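Long-range contact in glucose 1-dehydrogenase (Haloferax mediterranei, PDB 2B5W), which oxidises D-glucose to gluconolactone, and other aldose sugars likewise, with NADP+, or less readily NAD+, as electron acceptor, using a catalytic zinc: residues A[177-182]-A[246-251]. The protein carries 1 engineered substitution. Numbering follows the deposited sequence.
Sequences FVLGNG and IYEATG. With NAP (NADP nicotinamide-adenine-dinucleotide phosphate), chain I.
Phe177, Val178 and Leu179 lie in parallel register with Ile246, Tyr247 and Glu248, the two strands running only 12° apart, and backbone hydrogen bonds link Phe177 and Leu179 to Tyr247 and Ala249. Tyr247 N donates to Phe177 O (2.9 Å), Leu179 N to Tyr247 O (2.7 Å), and Ala249 N to Leu179 O, a more bent bond that carries the pairing just past the end of strand 246-248.

Apolar contact is concentrated on the face bearing Phe177, Leu179, Ile246 and Glu248. With its CG anti to the carbonyl carbon (chi1 -46°), Leu179 brings CD1 obliquely against Ile246 CG2 at 3.9 Å and also onto Glu248 CB, while its CD2 lies over the centre of the Phe177 ring. Beyond the strands, the methyl CG2 of Thr250 packs on the backbone of Leu179, 3.4 Å from Leu179 O, and Gly180 CA approaches Ala249 O.

The polar end of Glu248 organises the loop after its strand. Its chain bends at chi2 (-82°), bringing OE2 back to accept from Thr250 N (3.0 Å) and, nearly along the C-O axis, from Gly251 N (2.9 Å). OE1 bonds to Gly273 N and to His288 of the second subunit. A glutamine here would probably weaken this grip, since an amide NH2 facing either set of donors would leave them without an acceptor.

The coenzyme closes over both strand ends: Gly182 CA lies 3.4 Å from NADP O5B, and Ala249 O 3.3 Å from its C5D. Strands 175-179 and 243-248 are the neighbouring first and fourth strands of a six-stranded parallel sheet ordered 3-2-1-4-5-6, the Rossmann topology; the loops at their C-terminal ends hold the dinucleotide, the first carrying glycines consistent with a GxGxxG motif (Gly180, Gly182).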
loop_
_atom_site.group_PDB
_atom_site.type_symbol
_atom_site.label_atom_id
_atom_site.label_comp_id
_atom_site.label_asym_id
_atom_site.label_seq_id
_atom_site.Cartn_x
_atom_site.Cartn_y
_atom_site.Cartn_z
ATOM N N PHE A 177 -16.204 -0.556 2.584
ATOM C CA PHE A 177 -16.484 -1.161 3.887
ATOM C C PHE A 177 -15.654 -0.373 4.903
ATOM O O PHE A 177 -14.403 -0.383 4.894
ATOM C CB PHE A 177 -16.047 -2.624 3.818
ATOM C CG PHE A 177 -16.334 -3.482 5.041
ATOM C CD1 PHE A 177 -17.330 -3.157 5.940
ATOM C CD2 PHE A 177 -15.663 -4.702 5.205
ATOM C CE1 PHE A 177 -17.655 -4.001 7.002
ATOM C CE2 PHE A 177 -15.947 -5.529 6.280
ATOM C CZ PHE A 177 -16.978 -5.189 7.177
ATOM N N VAL A 178 -16.345 0.304 5.792
ATOM C CA VAL A 178 -15.709 1.040 6.856
ATOM C C VAL A 178 -15.750 0.136 8.074
ATOM O O VAL A 178 -16.800 -0.372 8.444
ATOM C CB VAL A 178 -16.487 2.341 7.170
ATOM C CG1 VAL A 178 -15.933 3.024 8.404
ATOM C CG2 VAL A 178 -16.507 3.278 5.968
ATOM N N LEU A 179 -14.611 -0.084 8.696
ATOM C CA LEU A 179 -14.559 -0.859 9.922
ATOM C C LEU A 179 -14.580 0.101 11.110
ATOM O O LEU A 179 -13.659 0.905 11.306
ATOM C CB LEU A 179 -13.301 -1.728 9.989
ATOM C CG LEU A 179 -12.943 -2.501 8.749
ATOM C CD1 LEU A 179 -11.635 -3.264 8.971
ATOM C CD2 LEU A 179 -14.025 -3.386 8.213
ATOM N N GLY A 180 -15.629 0.046 11.926
ATOM C CA GLY A 180 -15.748 0.967 13.030
ATOM C C GLY A 180 -16.905 1.916 12.909
ATOM O O GLY A 180 -17.156 2.505 11.834
ATOM N N ASN A 181 -17.599 2.064 14.037
ATOM C CA ASN A 181 -18.805 2.874 14.106
ATOM C C ASN A 181 -18.640 4.002 15.091
ATOM O O ASN A 181 -19.603 4.506 15.646
ATOM C CB ASN A 181 -20.039 2.000 14.477
ATOM C CG ASN A 181 -19.890 1.329 15.819
ATOM O OD1 ASN A 181 -18.795 0.973 16.241
ATOM N ND2 ASN A 181 -21.013 1.155 16.509
ATOM N N GLY A 182 -17.408 4.438 15.309
ATOM C CA GLY A 182 -17.150 5.631 16.079
ATOM C C GLY A 182 -17.336 6.860 15.194
ATOM O O GLY A 182 -17.725 6.731 14.027
ATOM N N ILE A 246 -11.478 -0.774 1.723
ATOM C CA ILE A 246 -11.720 -0.888 3.156
ATOM C C ILE A 246 -11.030 0.246 3.895
ATOM O O ILE A 246 -9.883 0.574 3.611
ATOM C CB ILE A 246 -11.243 -2.268 3.657
ATOM C CG1 ILE A 246 -12.104 -3.350 3.012
ATOM C CG2 ILE A 246 -11.291 -2.315 5.183
ATOM C CD1 ILE A 246 -11.697 -4.790 3.371
ATOM N N TYR A 247 -11.755 0.888 4.802
ATOM C CA TYR A 247 -11.221 1.898 5.694
ATOM C C TYR A 247 -11.337 1.390 7.101
ATOM O O TYR A 247 -12.449 1.216 7.611
ATOM C CB TYR A 247 -12.073 3.163 5.526
ATOM C CG TYR A 247 -11.580 4.416 6.188
ATOM C CD1 TYR A 247 -11.770 4.631 7.549
ATOM C CD2 TYR A 247 -10.967 5.424 5.444
ATOM C CE1 TYR A 247 -11.375 5.805 8.153
ATOM C CE2 TYR A 247 -10.550 6.596 6.063
ATOM C CZ TYR A 247 -10.751 6.775 7.402
ATOM O OH TYR A 247 -10.378 7.936 8.067
ATOM N N GLU A 248 -10.203 1.178 7.738
ATOM C CA GLU A 248 -10.160 0.681 9.095
ATOM C C GLU A 248 -10.098 1.809 10.112
ATOM O O GLU A 248 -9.193 2.617 10.104
ATOM C CB GLU A 248 -8.994 -0.283 9.248
ATOM C CG GLU A 248 -8.781 -0.794 10.660
ATOM C CD GLU A 248 -8.009 0.158 11.542
ATOM O OE1 GLU A 248 -6.935 0.661 11.102
ATOM O OE2 GLU A 248 -8.444 0.455 12.682
ATOM N N ALA A 249 -11.073 1.842 11.016
ATOM C CA ALA A 249 -11.184 2.855 12.052
ATOM C C ALA A 249 -11.689 2.243 13.370
ATOM O O ALA A 249 -12.587 2.790 14.014
ATOM C CB ALA A 249 -12.093 3.969 11.583
ATOM N N THR A 250 -11.135 1.088 13.724
ATOM C CA THR A 250 -11.453 0.430 14.981
ATOM C C THR A 250 -10.305 0.422 15.961
ATOM O O THR A 250 -10.507 0.310 17.169
ATOM C CB THR A 250 -11.843 -1.034 14.760
ATOM O OG1 THR A 250 -10.790 -1.719 14.061
ATOM C CG2 THR A 250 -13.081 -1.170 13.932
ATOM N N GLY A 251 -9.075 0.463 15.464
ATOM C CA GLY A 251 -7.926 0.262 16.325
ATOM C C GLY A 251 -7.789 -1.184 16.771
ATOM O O GLY A 251 -7.088 -1.448 17.753
HETATM P PA NAP I . -13.813 5.292 18.677
HETATM O O1A NAP I . -13.229 4.650 19.842
HETATM O O2A NAP I . -14.907 6.311 19.027
HETATM O O5B NAP I . -14.458 4.233 17.702
HETATM C C5B NAP I . -13.946 2.948 17.473
HETATM C C4B NAP I . -15.198 2.143 17.202
HETATM O O4B NAP I . -14.797 0.879 16.722
HETATM C C3B NAP I . -16.074 1.924 18.451
HETATM O O3B NAP I . -17.397 2.411 18.288
HETATM C C2B NAP I . -16.043 0.408 18.651
HETATM O O2B NAP I . -17.285 -0.171 19.018
HETATM C C1B NAP I . -15.640 -0.101 17.288
HETATM N N9A NAP I . -14.914 -1.352 17.383
HETATM C C8A NAP I . -13.743 -1.578 18.067
HETATM N N7A NAP I . -13.404 -2.872 17.911
HETATM C C5A NAP I . -14.383 -3.487 17.166
HETATM C C6A NAP I . -14.582 -4.790 16.699
HETATM N N6A NAP I . -13.751 -5.808 17.007
HETATM N N1A NAP I . -15.695 -5.075 15.943
HETATM C C2A NAP I . -16.603 -4.092 15.613
HETATM N N3A NAP I . -16.424 -2.797 16.071
HETATM C C4A NAP I . -15.329 -2.505 16.814
HETATM O O3 NAP I . -12.730 6.171 17.908
HETATM P PN NAP I . -12.866 7.202 16.667
HETATM O O1N NAP I . -13.919 6.784 15.698
HETATM O O2N NAP I . -12.795 8.632 17.109
HETATM O O5D NAP I . -11.446 6.674 16.158
HETATM C C5D NAP I . -11.337 5.441 15.473
HETATM C C4D NAP I . -9.882 4.982 15.416
HETATM O O4D NAP I . -9.156 5.920 14.616
HETATM C C3D NAP I . -9.187 4.941 16.779
HETATM O O3D NAP I . -8.357 3.802 16.889
HETATM C C2D NAP I . -8.377 6.233 16.786
HETATM O O2D NAP I . -7.277 6.246 17.658
HETATM C C1D NAP I . -7.983 6.337 15.314
HETATM N N1N NAP I . -7.712 7.687 14.806
HETATM C C2N NAP I . -6.598 7.793 14.031
HETATM C C3N NAP I . -6.306 8.986 13.432
HETATM C C7N NAP I . -5.167 8.960 12.455
HETATM O O7N NAP I . -4.806 10.241 12.048
HETATM N N7N NAP I . -4.615 7.775 12.075
HETATM C C4N NAP I . -7.097 10.125 13.624
HETATM C C5N NAP I . -8.237 9.998 14.408
HETATM C C6N NAP I . -8.557 8.758 14.979
HETATM P P2B NAP I . -17.723 -0.369 20.601
HETATM O O1X NAP I . -17.933 0.895 21.260
HETATM O O2X NAP I . -19.000 -1.226 20.484
HETATM O O3X NAP I . -16.627 -1.162 21.321
#